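Local coordinates for protein AT-less polyketide synthase (Streptomyces platensis subsp. rosaceus, PDB 4QYR) that probably extends polyketide chains in isomigrastatin biosynthesis, this chain holding a ketosynthase domain expected to join acyl units by carbon-carbon condensation, at residues 81-92 / 142-152; 113-124 / 160-170. All coordinates share one frame; numbering follows the deposited sequence.

How the interactions relate
Both contacts lie in the N-terminal half of the ketosynthase, their centres about 17 Å apart. Interaction 1 packs helix 82-86 on helix 141-147 and joins the starts of helices 90-106 and 149-160; interaction 2 pairs the strands that follow those last two helices, 117-122 and 166-169. The segments therefore alternate along the chain, and the helices pack on the strands. Leu152 CD2 lies 3.4 Å from Phe121 CD2, Gln91 NE2 3.6 Å from Val123 CG2. Both contacts touch the second subunit. Strand 166-169 leads toward the loop that carries the nucleophilic cysteine in ketosynthases. An acetic acid, probably from the crystallisation liquor, lies about 3 Å from the Glu167 side chain.

Interaction 1. Residues 81-92 / 142-152; sequences SRLEAELMDPQH and FTATGNAHSML
The extended side chain of Glu84, with CG trans to the backbone N (chi1 174°), lies over one face of the Phe142 ring, whose CG stands opposite the carbonyl carbon (chi1 -72°). Glu84 CB is 3.6 Å from the Phe142 ring centroid, almost on the ring normal, in a CH-pi contact. The carboxylate runs on past the CD1-CE1 rim, its plane 16° from that of the ring. Leu83 CG meets the ring edge, and Leu87 CD1 packs 4.0 Å from Phe142 CB. Past helix 82-86 the backbones close in, Gly146 CA lying 4.0 Å from Met88 CA. Asp89 N donates to Gly146 O over 2.8 Å. Asn147 ND2 gives a firm bond to Thr143 O (2.8 Å) and a weak one to Leu87 O. Asp89 is the N-cap of helix 90-106: OD1 accepts from Gln91 N above the carboxylate plane, and OD2 takes Gln91 NE2, which also donates to Gly125 O, on its syn lone pair. In this thiolase-type fold the two helix starts lie against the mixed sheet, Gln91 and Leu152 both touching strand 194-201. His92 is a knob in a hole formed by Gly146, Asn147, Met151 and Leu152. Leu152 CB lies 3.9 Å from the His92 ring centroid over one face, Gly146 O lies over the other, and Ala148 O is at the edge. Nearby, Thr145 and Met151 pack on Phe425 of the second subunit.

Interaction 2. Residues 113-124 / 160-170; sequences LPENTGVYFGVS and LDVHGPSEPVD
Val162 turns both methyls onto Thr117, with its CB 3.8 Å from Thr117 CB. CG1, opposite the carbonyl carbon (chi1 -55°), packs 4.1 Å from Leu113 CD1, while CG2 faces Val119 CG2. Val119 bonds across the contact through both its N and its O: N donates to Pro165 O over 2.8 Å and O accepts from Glu167 N over 2.8 Å. The same zigzag carries on through Phe121 to Val123, a parallel ladder between the two strands of a beta-alpha-beta crossover at one edge of the ketosynthase's mixed sheet, where 166-169 is an outermost strand within this chain and 117-122 also pairs with 194-201. On the sheet face shared by Tyr120 and Glu167, their side chains run side by side, Glu167 OE1 3.4 Å from Tyr120 CE1, with ring and carboxylate planes 62° apart. Pro165 O lies over one face of the ring, toward its rim, and the Pro165 ring lies beside the hydroxyl, which hydrogen-bonds His186. One water bridges Thr117 O and Gly164 O, donating to each. Glu167 OE2 forms a salt bridge with Arg182 of the second subunit, close to the like-charged Glu267 of that subunit.

Interaction 1. Residues 81-92 / 142-152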
# COMPACT_ATOMS: atom_id res chain seq x y z
N SER A 81 12.68 -8.00 23.85
CA SER A 81 13.82 -7.32 24.45
C SER A 81 13.43 -5.91 24.82
O SER A 81 12.68 -5.27 24.08
CB SER A 81 14.98 -7.23 23.44
OG SER A 81 14.95 -8.30 22.49
N ARG A 82 13.94 -5.37 25.93
CA ARG A 82 13.77 -3.93 26.14
C ARG A 82 14.42 -3.19 24.96
O ARG A 82 13.86 -2.23 24.43
CB ARG A 82 14.38 -3.46 27.46
CG ARG A 82 14.55 -1.95 27.48
CD ARG A 82 14.79 -1.36 28.85
NE ARG A 82 13.63 -1.45 29.72
CZ ARG A 82 12.62 -0.59 29.72
NH1 ARG A 82 12.59 0.43 28.87
NH2 ARG A 82 11.61 -0.76 30.56
N LEU A 83 15.59 -3.65 24.56
CA LEU A 83 16.30 -3.10 23.42
C LEU A 83 15.51 -3.17 22.09
O LEU A 83 15.48 -2.20 21.33
CB LEU A 83 17.64 -3.81 23.28
CG LEU A 83 18.55 -3.30 22.17
CD1 LEU A 83 18.84 -1.80 22.30
CD2 LEU A 83 19.84 -4.11 22.17
N GLU A 84 14.87 -4.30 21.80
CA GLU A 84 14.08 -4.39 20.58
C GLU A 84 12.92 -3.41 20.62
O GLU A 84 12.52 -2.85 19.60
CB GLU A 84 13.56 -5.81 20.37
CG GLU A 84 12.62 -5.92 19.19
CD GLU A 84 12.40 -7.35 18.71
OE1 GLU A 84 12.66 -8.29 19.51
OE2 GLU A 84 11.98 -7.52 17.54
N ALA A 85 12.39 -3.19 21.81
CA ALA A 85 11.22 -2.34 21.96
C ALA A 85 11.63 -0.89 21.94
O ALA A 85 10.89 -0.05 21.46
CB ALA A 85 10.49 -2.67 23.22
N GLU A 86 12.82 -0.60 22.46
CA GLU A 86 13.29 0.78 22.53
C GLU A 86 13.63 1.37 21.15
O GLU A 86 13.63 2.58 20.95
CB GLU A 86 14.50 0.89 23.45
CG GLU A 86 14.12 0.93 24.92
CD GLU A 86 15.30 1.09 25.88
OE1 GLU A 86 16.45 0.82 25.47
OE2 GLU A 86 15.07 1.50 27.04
N LEU A 87 13.92 0.50 20.18
CA LEU A 87 14.25 0.95 18.85
C LEU A 87 13.04 0.79 17.95
O LEU A 87 13.13 1.00 16.74
CB LEU A 87 15.44 0.18 18.31
CG LEU A 87 16.65 0.28 19.23
CD1 LEU A 87 17.74 -0.69 18.85
CD2 LEU A 87 17.17 1.72 19.23
N MSE A 88 11.91 0.42 18.55
CA MSE A 88 10.70 0.20 17.78
C MSE A 88 9.81 1.41 17.78
O MSE A 88 9.40 1.87 18.84
CB MSE A 88 9.91 -0.99 18.32
CG MSE A 88 8.71 -1.33 17.44
SE MSE A 88 7.85 -3.00 17.99
CE MSE A 88 9.47 -4.06 18.28
N ASP A 89 9.54 1.93 16.59
CA ASP A 89 8.63 3.05 16.38
C ASP A 89 7.41 2.88 17.25
O ASP A 89 6.73 1.86 17.16
CB ASP A 89 8.24 3.11 14.90
CG ASP A 89 7.31 4.27 14.56
OD1 ASP A 89 7.11 5.16 15.40
OD2 ASP A 89 6.83 4.30 13.40
N PRO A 90 7.16 3.85 18.14
CA PRO A 90 5.96 3.83 18.97
C PRO A 90 4.69 3.64 18.16
O PRO A 90 3.72 3.10 18.68
CB PRO A 90 6.00 5.20 19.64
CG PRO A 90 7.44 5.44 19.80
CD PRO A 90 8.03 4.97 18.51
N GLN A 91 4.70 4.05 16.90
CA GLN A 91 3.58 3.78 16.00
C GLN A 91 3.33 2.27 15.87
O GLN A 91 2.19 1.82 15.91
CB GLN A 91 3.82 4.40 14.63
CG GLN A 91 3.97 5.92 14.65
CD GLN A 91 3.91 6.53 13.27
OE1 GLN A 91 3.08 7.39 12.98
NE2 GLN A 91 4.79 6.08 12.40
N HIS A 92 4.39 1.49 15.74
CA HIS A 92 4.19 0.05 15.67
C HIS A 92 3.69 -0.47 17.00
O HIS A 92 2.91 -1.41 17.05
CB HIS A 92 5.48 -0.68 15.29
CG HIS A 92 6.08 -0.23 13.99
ND1 HIS A 92 6.90 -1.04 13.24
CD2 HIS A 92 5.99 0.94 13.33
CE1 HIS A 92 7.30 -0.38 12.17
NE2 HIS A 92 6.76 0.82 12.19
N PHE A 142 17.65 -4.15 15.17
CA PHE A 142 16.28 -3.91 15.58
C PHE A 142 15.73 -2.60 15.04
O PHE A 142 14.51 -2.41 14.98
CB PHE A 142 16.16 -3.90 17.11
CG PHE A 142 16.30 -5.26 17.74
CD1 PHE A 142 15.70 -6.36 17.16
CD2 PHE A 142 17.06 -5.43 18.90
CE1 PHE A 142 15.85 -7.61 17.74
CE2 PHE A 142 17.20 -6.66 19.47
CZ PHE A 142 16.60 -7.75 18.89
N THR A 143 16.63 -1.68 14.66
CA THR A 143 16.18 -0.37 14.19
C THR A 143 15.44 -0.49 12.88
O THR A 143 14.35 0.05 12.72
CB THR A 143 17.33 0.61 13.97
OG1 THR A 143 18.25 0.57 15.07
CG2 THR A 143 16.75 2.01 13.82
N ALA A 144 16.06 -1.20 11.94
CA ALA A 144 15.49 -1.43 10.61
C ALA A 144 14.11 -2.10 10.70
O ALA A 144 13.12 -1.61 10.15
CB ALA A 144 16.43 -2.28 9.79
N THR A 145 14.08 -3.23 11.38
CA THR A 145 12.85 -3.88 11.74
C THR A 145 11.89 -2.96 12.50
O THR A 145 10.67 -3.02 12.33
CB THR A 145 13.17 -5.12 12.58
OG1 THR A 145 13.20 -6.26 11.72
CG2 THR A 145 12.16 -5.32 13.72
N GLY A 146 12.44 -2.09 13.34
CA GLY A 146 11.60 -1.31 14.22
C GLY A 146 11.00 -0.10 13.57
O GLY A 146 10.21 0.63 14.17
N ASN A 147 11.37 0.13 12.32
CA ASN A 147 10.99 1.37 11.68
C ASN A 147 10.54 1.28 10.25
O ASN A 147 10.10 2.27 9.70
CB ASN A 147 12.14 2.34 11.80
CG ASN A 147 12.26 2.87 13.19
OD1 ASN A 147 11.51 3.76 13.58
ND2 ASN A 147 13.17 2.28 13.98
N ALA A 148 10.63 0.10 9.65
CA ALA A 148 10.10 -0.08 8.32
C ALA A 148 8.56 -0.13 8.37
O ALA A 148 7.99 -0.81 9.23
CB ALA A 148 10.66 -1.34 7.71
N HIS A 149 7.89 0.57 7.47
CA HIS A 149 6.42 0.60 7.52
C HIS A 149 5.81 -0.78 7.29
O HIS A 149 4.78 -1.13 7.87
CB HIS A 149 5.86 1.57 6.49
CG HIS A 149 6.06 3.01 6.84
ND1 HIS A 149 6.41 3.42 8.10
CD2 HIS A 149 5.98 4.13 6.08
CE1 HIS A 149 6.52 4.74 8.11
NE2 HIS A 149 6.27 5.19 6.90
N SER A 150 6.45 -1.56 6.43
CA SER A 150 6.05 -2.94 6.21
C SER A 150 5.95 -3.72 7.50
O SER A 150 5.06 -4.55 7.68
CB SER A 150 7.04 -3.63 5.28
OG SER A 150 8.34 -3.14 5.53
N MSE A 151 6.85 -3.44 8.43
CA MSE A 151 6.87 -4.20 9.67
C MSE A 151 5.66 -3.92 10.52
O MSE A 151 5.14 -4.82 11.19
CB MSE A 151 8.15 -3.93 10.45
CG MSE A 151 9.29 -4.82 9.99
SE MSE A 151 8.78 -6.71 9.99
CE MSE A 151 10.28 -7.38 8.98
N LEU A 152 5.19 -2.68 10.48
CA LEU A 152 3.99 -2.34 11.20
C LEU A 152 2.89 -3.36 10.89
O LEU A 152 2.27 -3.90 11.79
CB LEU A 152 3.54 -0.94 10.83
CG LEU A 152 2.47 -0.31 11.72
CD1 LEU A 152 2.54 1.19 11.54
CD2 LEU A 152 1.12 -0.79 11.35

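Interaction 2. Residues 113-124 / 160-170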
# COMPACT_ATOMS: atom_id res chain seq x y z
N LEU A 113 -9.84 -16.22 14.54
CA LEU A 113 -9.66 -15.64 13.23
C LEU A 113 -9.45 -16.72 12.21
O LEU A 113 -8.80 -17.73 12.50
CB LEU A 113 -8.45 -14.70 13.22
CG LEU A 113 -8.50 -13.44 14.06
CD1 LEU A 113 -7.19 -12.71 13.87
CD2 LEU A 113 -9.69 -12.59 13.63
N PRO A 114 -10.01 -16.53 11.01
CA PRO A 114 -9.72 -17.38 9.86
C PRO A 114 -8.26 -17.24 9.53
O PRO A 114 -7.69 -16.20 9.84
CB PRO A 114 -10.57 -16.79 8.74
CG PRO A 114 -11.49 -15.83 9.41
CD PRO A 114 -10.86 -15.39 10.66
N GLU A 115 -7.65 -18.25 8.92
CA GLU A 115 -6.23 -18.13 8.63
C GLU A 115 -5.97 -17.15 7.47
O GLU A 115 -4.88 -16.60 7.34
CB GLU A 115 -5.63 -19.50 8.32
CG GLU A 115 -6.21 -20.18 7.12
CD GLU A 115 -5.55 -21.53 6.88
OE1 GLU A 115 -4.32 -21.54 6.67
OE2 GLU A 115 -6.26 -22.56 6.91
N ASN A 116 -6.96 -16.91 6.62
CA ASN A 116 -6.72 -15.90 5.62
C ASN A 116 -7.34 -14.57 6.05
O ASN A 116 -8.29 -14.06 5.47
CB ASN A 116 -7.21 -16.34 4.23
CG ASN A 116 -8.71 -16.46 4.14
OD1 ASN A 116 -9.40 -16.58 5.15
ND2 ASN A 116 -9.22 -16.40 2.92
N THR A 117 -6.80 -14.02 7.11
CA THR A 117 -7.20 -12.70 7.56
C THR A 117 -6.20 -11.69 7.04
O THR A 117 -4.99 -11.85 7.23
CB THR A 117 -7.28 -12.64 9.07
OG1 THR A 117 -8.40 -13.41 9.50
CG2 THR A 117 -7.45 -11.21 9.55
N GLY A 118 -6.72 -10.66 6.39
CA GLY A 118 -5.88 -9.61 5.85
C GLY A 118 -5.66 -8.50 6.85
O GLY A 118 -6.45 -8.30 7.77
N VAL A 119 -4.58 -7.76 6.67
CA VAL A 119 -4.21 -6.70 7.57
C VAL A 119 -3.75 -5.50 6.77
O VAL A 119 -2.76 -5.58 6.06
CB VAL A 119 -3.10 -7.12 8.52
CG1 VAL A 119 -2.61 -5.92 9.32
CG2 VAL A 119 -3.56 -8.28 9.43
N TYR A 120 -4.49 -4.40 6.88
CA TYR A 120 -4.23 -3.19 6.09
C TYR A 120 -4.17 -2.00 7.02
O TYR A 120 -5.19 -1.61 7.58
CB TYR A 120 -5.32 -2.98 5.05
CG TYR A 120 -5.66 -4.23 4.29
CD1 TYR A 120 -5.17 -4.46 3.02
CD2 TYR A 120 -6.49 -5.19 4.85
CE1 TYR A 120 -5.50 -5.61 2.32
CE2 TYR A 120 -6.83 -6.34 4.17
CZ TYR A 120 -6.34 -6.55 2.91
OH TYR A 120 -6.69 -7.72 2.26
N PHE A 121 -2.99 -1.44 7.21
CA PHE A 121 -2.84 -0.46 8.27
C PHE A 121 -2.19 0.82 7.72
O PHE A 121 -1.15 0.77 7.07
CB PHE A 121 -2.01 -1.06 9.39
CG PHE A 121 -2.36 -0.55 10.74
CD1 PHE A 121 -3.12 -1.34 11.60
CD2 PHE A 121 -1.94 0.69 11.17
CE1 PHE A 121 -3.47 -0.87 12.87
CE2 PHE A 121 -2.28 1.16 12.44
CZ PHE A 121 -3.04 0.38 13.29
N GLY A 122 -2.82 1.96 7.97
CA GLY A 122 -2.34 3.20 7.39
C GLY A 122 -1.33 3.84 8.30
O GLY A 122 -1.50 3.82 9.52
N VAL A 123 -0.27 4.40 7.71
CA VAL A 123 0.83 4.99 8.47
C VAL A 123 1.65 5.84 7.51
O VAL A 123 1.83 5.45 6.35
CB VAL A 123 1.71 3.89 9.10
CG1 VAL A 123 2.12 2.89 8.05
CG2 VAL A 123 2.93 4.49 9.76
N SER A 124 2.13 7.00 7.95
CA SER A 124 2.85 7.89 7.03
C SER A 124 4.26 8.29 7.45
O SER A 124 5.16 8.31 6.62
CB SER A 124 2.04 9.17 6.80
OG SER A 124 0.84 8.86 6.10
N LEU A 160 -0.61 -12.55 15.01
CA LEU A 160 -1.90 -13.20 14.92
C LEU A 160 -1.86 -14.52 14.17
O LEU A 160 -2.85 -15.26 14.16
CB LEU A 160 -2.89 -12.27 14.25
CG LEU A 160 -3.04 -10.94 14.99
CD1 LEU A 160 -4.17 -10.11 14.42
CD2 LEU A 160 -3.23 -11.20 16.48
N ASP A 161 -0.73 -14.83 13.54
CA ASP A 161 -0.60 -15.99 12.67
C ASP A 161 -1.71 -16.06 11.61
O ASP A 161 -2.40 -17.05 11.48
CB ASP A 161 -0.58 -17.29 13.49
CG ASP A 161 -0.33 -18.54 12.63
OD1 ASP A 161 0.49 -18.48 11.68
OD2 ASP A 161 -0.97 -19.58 12.90
N VAL A 162 -1.86 -14.99 10.85
CA VAL A 162 -2.79 -15.03 9.73
C VAL A 162 -2.03 -14.86 8.39
O VAL A 162 -0.88 -14.44 8.40
CB VAL A 162 -3.84 -13.97 9.88
CG1 VAL A 162 -4.51 -14.14 11.19
CG2 VAL A 162 -3.19 -12.61 9.80
N HIS A 163 -2.68 -15.17 7.28
CA HIS A 163 -2.00 -15.32 6.00
C HIS A 163 -2.63 -14.55 4.86
O HIS A 163 -2.32 -14.79 3.70
CB HIS A 163 -1.96 -16.79 5.61
CG HIS A 163 -1.32 -17.65 6.65
ND1 HIS A 163 -2.06 -18.41 7.54
CD2 HIS A 163 -0.02 -17.86 6.96
CE1 HIS A 163 -1.23 -19.05 8.35
NE2 HIS A 163 0.01 -18.72 8.02
N GLY A 164 -3.53 -13.63 5.19
CA GLY A 164 -4.11 -12.77 4.18
C GLY A 164 -3.03 -11.78 3.81
O GLY A 164 -1.96 -11.78 4.39
N PRO A 165 -3.29 -10.93 2.82
CA PRO A 165 -2.36 -9.84 2.51
C PRO A 165 -2.09 -8.95 3.72
O PRO A 165 -3.05 -8.58 4.42
CB PRO A 165 -3.11 -9.06 1.43
CG PRO A 165 -3.96 -10.07 0.79
CD PRO A 165 -4.40 -11.01 1.87
N SER A 166 -0.82 -8.60 3.95
CA SER A 166 -0.40 -7.73 5.05
C SER A 166 0.28 -6.48 4.49
O SER A 166 1.40 -6.53 4.01
CB SER A 166 0.57 -8.47 5.97
OG SER A 166 0.87 -7.73 7.15
N GLU A 167 -0.39 -5.34 4.57
CA GLU A 167 0.11 -4.13 3.94
C GLU A 167 0.00 -2.89 4.82
O GLU A 167 -1.04 -2.63 5.44
CB GLU A 167 -0.64 -3.88 2.64
CG GLU A 167 -0.24 -4.85 1.55
CD GLU A 167 -1.39 -5.20 0.60
OE1 GLU A 167 -2.55 -4.80 0.90
OE2 GLU A 167 -1.11 -5.85 -0.44
N PRO A 168 1.09 -2.12 4.89
CA PRO A 168 0.95 -0.72 5.26
C PRO A 168 0.28 0.05 4.12
O PRO A 168 0.39 -0.33 2.95
CB PRO A 168 2.38 -0.26 5.47
CG PRO A 168 3.19 -1.18 4.67
CD PRO A 168 2.47 -2.48 4.57
N VAL A 169 -0.43 1.10 4.47
CA VAL A 169 -0.99 1.99 3.47
C VAL A 169 -0.49 3.42 3.71
O VAL A 169 -0.60 3.94 4.83
CB VAL A 169 -2.51 1.97 3.49
CG1 VAL A 169 -3.03 3.07 2.59
CG2 VAL A 169 -3.02 0.61 3.07
N ASP A 170 0.09 4.03 2.67
CA ASP A 170 0.58 5.40 2.78
C ASP A 170 0.01 6.23 1.65
O ASP A 170 0.60 6.32 0.58
CB ASP A 170 2.12 5.47 2.74
CG ASP A 170 2.67 6.86 3.10
OD1 ASP A 170 1.86 7.79 3.34
OD2 ASP A 170 3.91 7.04 3.12
O HOH W 1 -2.26 -11.15 7.03